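Local coordinates for protein sensor histidine kinase CusS (Escherichia coli, PDB 5KU5) that senses periplasmic copper and silver ions as a membrane-bound histidine kinase and activates its response regulator CusR by phosphorylation, at residues S47-S52 with L130-S135. Sequence-based numbering, arbitrary orientation.
Sequences SNVLIS and LYIALS. With AG (silver ion), chain E.
Val49 fits among the aliphatic side chains of the neighbouring antiparallel strand, touching one neighbour with each methyl. CG2 of Val49 meets CD1 of Leu134, its non-hydrogen-bonded partner, at 3.7 Å, while CG1, anti to the backbone N (chi1 173°), reaches along the strand to CG2 of Ile132 and lies alongside it. On the same face, Ile51 has CG1 between its backbone N and carbonyl carbon (chi1 76°); its CD1 slants across Leu130 and rests 3.9 Å from CD1 of that leucine. On the other face, CB of Leu50 packs against CB of Ala133 at 4.3 Å, and Tyr131 presents its ring edge, through CD1, to the carbonyl O of Ser52.

Between these two faces runs the backbone pairing. Leu50 and Ala133 exchange two hydrogen bonds, as do Ser52 and Tyr131; the shorter of each pair, Ala133 N to Leu50 O and Tyr131 N to Ser52 O, measure 2.7 Å. The carbonyl O of Ala133 also receives a CA-H...O contact from Val49 CA at 3.2 Å. Pairing reaches the polar end with Ser135 N donating to Asn48 O, 2.9 Å, where the Asn48 side chain runs alongside that of Leu134, its ND2 beside CD1. One residue further, Ser47 turns its carbonyl O to a silver ion at 2.5 Å, an ion also bound by SD of Met96 and ND1 of His108, and its OG hydrogen-bonds to Glu16 of the second subunit.

The two strands lie side by side within the antiparallel sheet of this PAS-like (PDC) periplasmic sensor domain. Helix 2-25 covers the Val49 face, with Leu14, Ile17 and Leu21 against it, and on the Leu50 and Ala133 face Trp111 of strand 111-122 packs against both; strand 60-63 borders 49-54 on one side and strand 111-122 borders 125-135 on the other.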
ATOM      1  N   SER A  47       0.614   8.235  -2.070  1.00 27.08           N
ATOM      2  CA  SER A  47      -0.455   8.732  -2.946  1.00 27.00           C
ATOM      3  C   SER A  47      -1.789   8.952  -2.221  1.00 26.34           C
ATOM      4  O   SER A  47      -2.595   9.784  -2.648  1.00 26.52           O
ATOM      5  CB  SER A  47      -0.678   7.754  -4.103  1.00 27.31           C
ATOM      6  OG  SER A  47      -1.381   6.597  -3.670  1.00 27.50           O
ATOM      7  N   ASN A  48      -2.026   8.193  -1.149  1.00 25.73           N
ATOM      8  CA  ASN A  48      -3.328   8.162  -0.466  1.00 25.15           C
ATOM      9  C   ASN A  48      -3.263   8.226   1.074  1.00 24.36           C
ATOM     10  O   ASN A  48      -4.232   7.870   1.751  1.00 24.05           O
ATOM     11  CB  ASN A  48      -4.085   6.903  -0.911  1.00 25.33           C
ATOM     12  CG  ASN A  48      -3.406   5.611  -0.461  1.00 25.91           C
ATOM     13  OD1 ASN A  48      -2.205   5.581  -0.180  1.00 25.91           O
ATOM     14  ND2 ASN A  48      -4.178   4.537  -0.398  1.00 26.19           N
ATOM     15  N   VAL A  49      -2.134   8.682   1.617  1.00 23.74           N
ATOM     16  CA  VAL A  49      -1.919   8.740   3.061  1.00 23.54           C
ATOM     17  C   VAL A  49      -1.340  10.102   3.447  1.00 23.63           C
ATOM     18  O   VAL A  49      -0.431  10.608   2.786  1.00 23.58           O
ATOM     19  CB  VAL A  49      -0.974   7.610   3.542  1.00 23.54           C
ATOM     20  CG1 VAL A  49      -0.601   7.772   5.015  1.00 23.59           C
ATOM     21  CG2 VAL A  49      -1.616   6.251   3.311  1.00 23.66           C
ATOM     22  N   LEU A  50      -1.888  10.689   4.509  1.00 23.75           N
ATOM     23  CA  LEU A  50      -1.327  11.884   5.134  1.00 24.07           C
ATOM     24  C   LEU A  50      -0.917  11.520   6.547  1.00 24.49           C
ATOM     25  O   LEU A  50      -1.588  10.716   7.204  1.00 24.12           O
ATOM     26  CB  LEU A  50      -2.359  13.008   5.187  1.00 23.94           C
ATOM     27  CG  LEU A  50      -2.830  13.572   3.848  1.00 24.02           C
ATOM     28  CD1 LEU A  50      -4.001  14.513   4.078  1.00 24.15           C
ATOM     29  CD2 LEU A  50      -1.699  14.277   3.112  1.00 23.82           C
ATOM     30  N   ILE A  51       0.194  12.093   7.008  1.00 24.63           N
ATOM     31  CA  ILE A  51       0.629  11.902   8.387  1.00 25.42           C
ATOM     32  C   ILE A  51       0.977  13.238   9.037  1.00 25.89           C
ATOM     33  O   ILE A  51       1.272  14.220   8.350  1.00 25.42           O
ATOM     34  CB  ILE A  51       1.803  10.888   8.508  1.00 25.89           C
ATOM     35  CG1 ILE A  51       3.148  11.493   8.077  1.00 26.26           C
ATOM     36  CG2 ILE A  51       1.512   9.614   7.720  1.00 25.85           C
ATOM     37  CD1 ILE A  51       4.019  11.957   9.227  1.00 26.55           C
ATOM     38  N   SER A  52       0.928  13.253  10.365  1.00 26.16           N
ATOM     39  CA  SER A  52       1.382  14.386  11.159  1.00 26.49           C
ATOM     40  C   SER A  52       2.080  13.872  12.411  1.00 26.79           C
ATOM     41  O   SER A  52       1.564  12.983  13.091  1.00 26.75           O
ATOM     42  CB  SER A  52       0.210  15.276  11.552  1.00 26.73           C
ATOM     43  OG  SER A  52       0.666  16.407  12.280  1.00 27.03           O
ATOM     44  N   LEU A 130       2.454  10.076  16.594  1.00 25.94           N
ATOM     45  CA  LEU A 130       2.270   9.969  15.148  1.00 25.82           C
ATOM     46  C   LEU A 130       0.784   9.852  14.824  1.00 25.86           C
ATOM     47  O   LEU A 130       0.102   8.997  15.381  1.00 25.61           O
ATOM     48  CB  LEU A 130       3.008   8.738  14.613  1.00 25.94           C
ATOM     49  CG  LEU A 130       2.871   8.405  13.125  1.00 25.99           C
ATOM     50  CD1 LEU A 130       3.374   9.544  12.245  1.00 26.03           C
ATOM     51  CD2 LEU A 130       3.614   7.119  12.821  1.00 26.00           C
ATOM     52  N   TYR A 131       0.300  10.715  13.930  1.00 26.05           N
ATOM     53  CA  TYR A 131      -1.066  10.659  13.406  1.00 26.06           C
ATOM     54  C   TYR A 131      -1.001  10.192  11.955  1.00 25.40           C
ATOM     55  O   TYR A 131      -0.200  10.715  11.181  1.00 25.32           O
ATOM     56  CB  TYR A 131      -1.722  12.039  13.471  1.00 26.48           C
ATOM     57  CG  TYR A 131      -1.946  12.550  14.875  1.00 27.19           C
ATOM     58  CD1 TYR A 131      -0.898  13.099  15.613  1.00 27.56           C
ATOM     59  CD2 TYR A 131      -3.209  12.493  15.470  1.00 27.45           C
ATOM     60  CE1 TYR A 131      -1.099  13.575  16.900  1.00 27.85           C
ATOM     61  CE2 TYR A 131      -3.418  12.963  16.760  1.00 27.60           C
ATOM     62  CZ  TYR A 131      -2.360  13.500  17.471  1.00 28.03           C
ATOM     63  OH  TYR A 131      -2.556  13.973  18.750  1.00 29.01           O
ATOM     64  N   ILE A 132      -1.837   9.215  11.601  1.00 24.56           N
ATOM     65  CA  ILE A 132      -1.852   8.606  10.264  1.00 23.64           C
ATOM     66  C   ILE A 132      -3.275   8.678   9.719  1.00 23.13           C
ATOM     67  O   ILE A 132      -4.196   8.228  10.388  1.00 22.83           O
ATOM     68  CB  ILE A 132      -1.436   7.114  10.304  1.00 23.73           C
ATOM     69  CG1 ILE A 132      -0.116   6.925  11.067  1.00 24.22           C
ATOM     70  CG2 ILE A 132      -1.314   6.556   8.885  1.00 23.54           C
ATOM     71  CD1 ILE A 132       0.194   5.483  11.420  1.00 24.50           C
ATOM     72  N   ALA A 133      -3.438   9.217   8.509  1.00 22.11           N
ATOM     73  CA  ALA A 133      -4.739   9.319   7.845  1.00 21.65           C
ATOM     74  C   ALA A 133      -4.703   8.611   6.488  1.00 21.53           C
ATOM     75  O   ALA A 133      -3.878   8.944   5.643  1.00 20.88           O
ATOM     76  CB  ALA A 133      -5.120  10.780   7.669  1.00 21.53           C
ATOM     77  N   LEU A 134      -5.604   7.645   6.292  1.00 21.70           N
ATOM     78  CA  LEU A 134      -5.731   6.892   5.035  1.00 21.94           C
ATOM     79  C   LEU A 134      -6.995   7.322   4.297  1.00 21.78           C
ATOM     80  O   LEU A 134      -8.060   7.439   4.904  1.00 21.84           O
ATOM     81  CB  LEU A 134      -5.793   5.384   5.318  1.00 22.18           C
ATOM     82  CG  LEU A 134      -6.025   4.438   4.130  1.00 22.68           C
ATOM     83  CD1 LEU A 134      -4.846   4.483   3.174  1.00 22.97           C
ATOM     84  CD2 LEU A 134      -6.264   3.014   4.607  1.00 23.00           C
ATOM     85  N   SER A 135      -6.877   7.533   2.986  1.00 21.72           N
ATOM     86  CA  SER A 135      -8.005   7.976   2.162  1.00 21.75           C
ATOM     87  C   SER A 135      -9.106   6.922   2.072  1.00 21.66           C
ATOM     88  O   SER A 135      -8.830   5.757   1.786  1.00 21.21           O
ATOM     89  CB  SER A 135      -7.546   8.333   0.747  1.00 21.82           C
ATOM     90  OG  SER A 135      -8.663   8.592  -0.090  1.00 22.13           O
TER
HETATM   91 AG    AG E 201      -4.036  11.717  -2.030  1.00 24.55          AG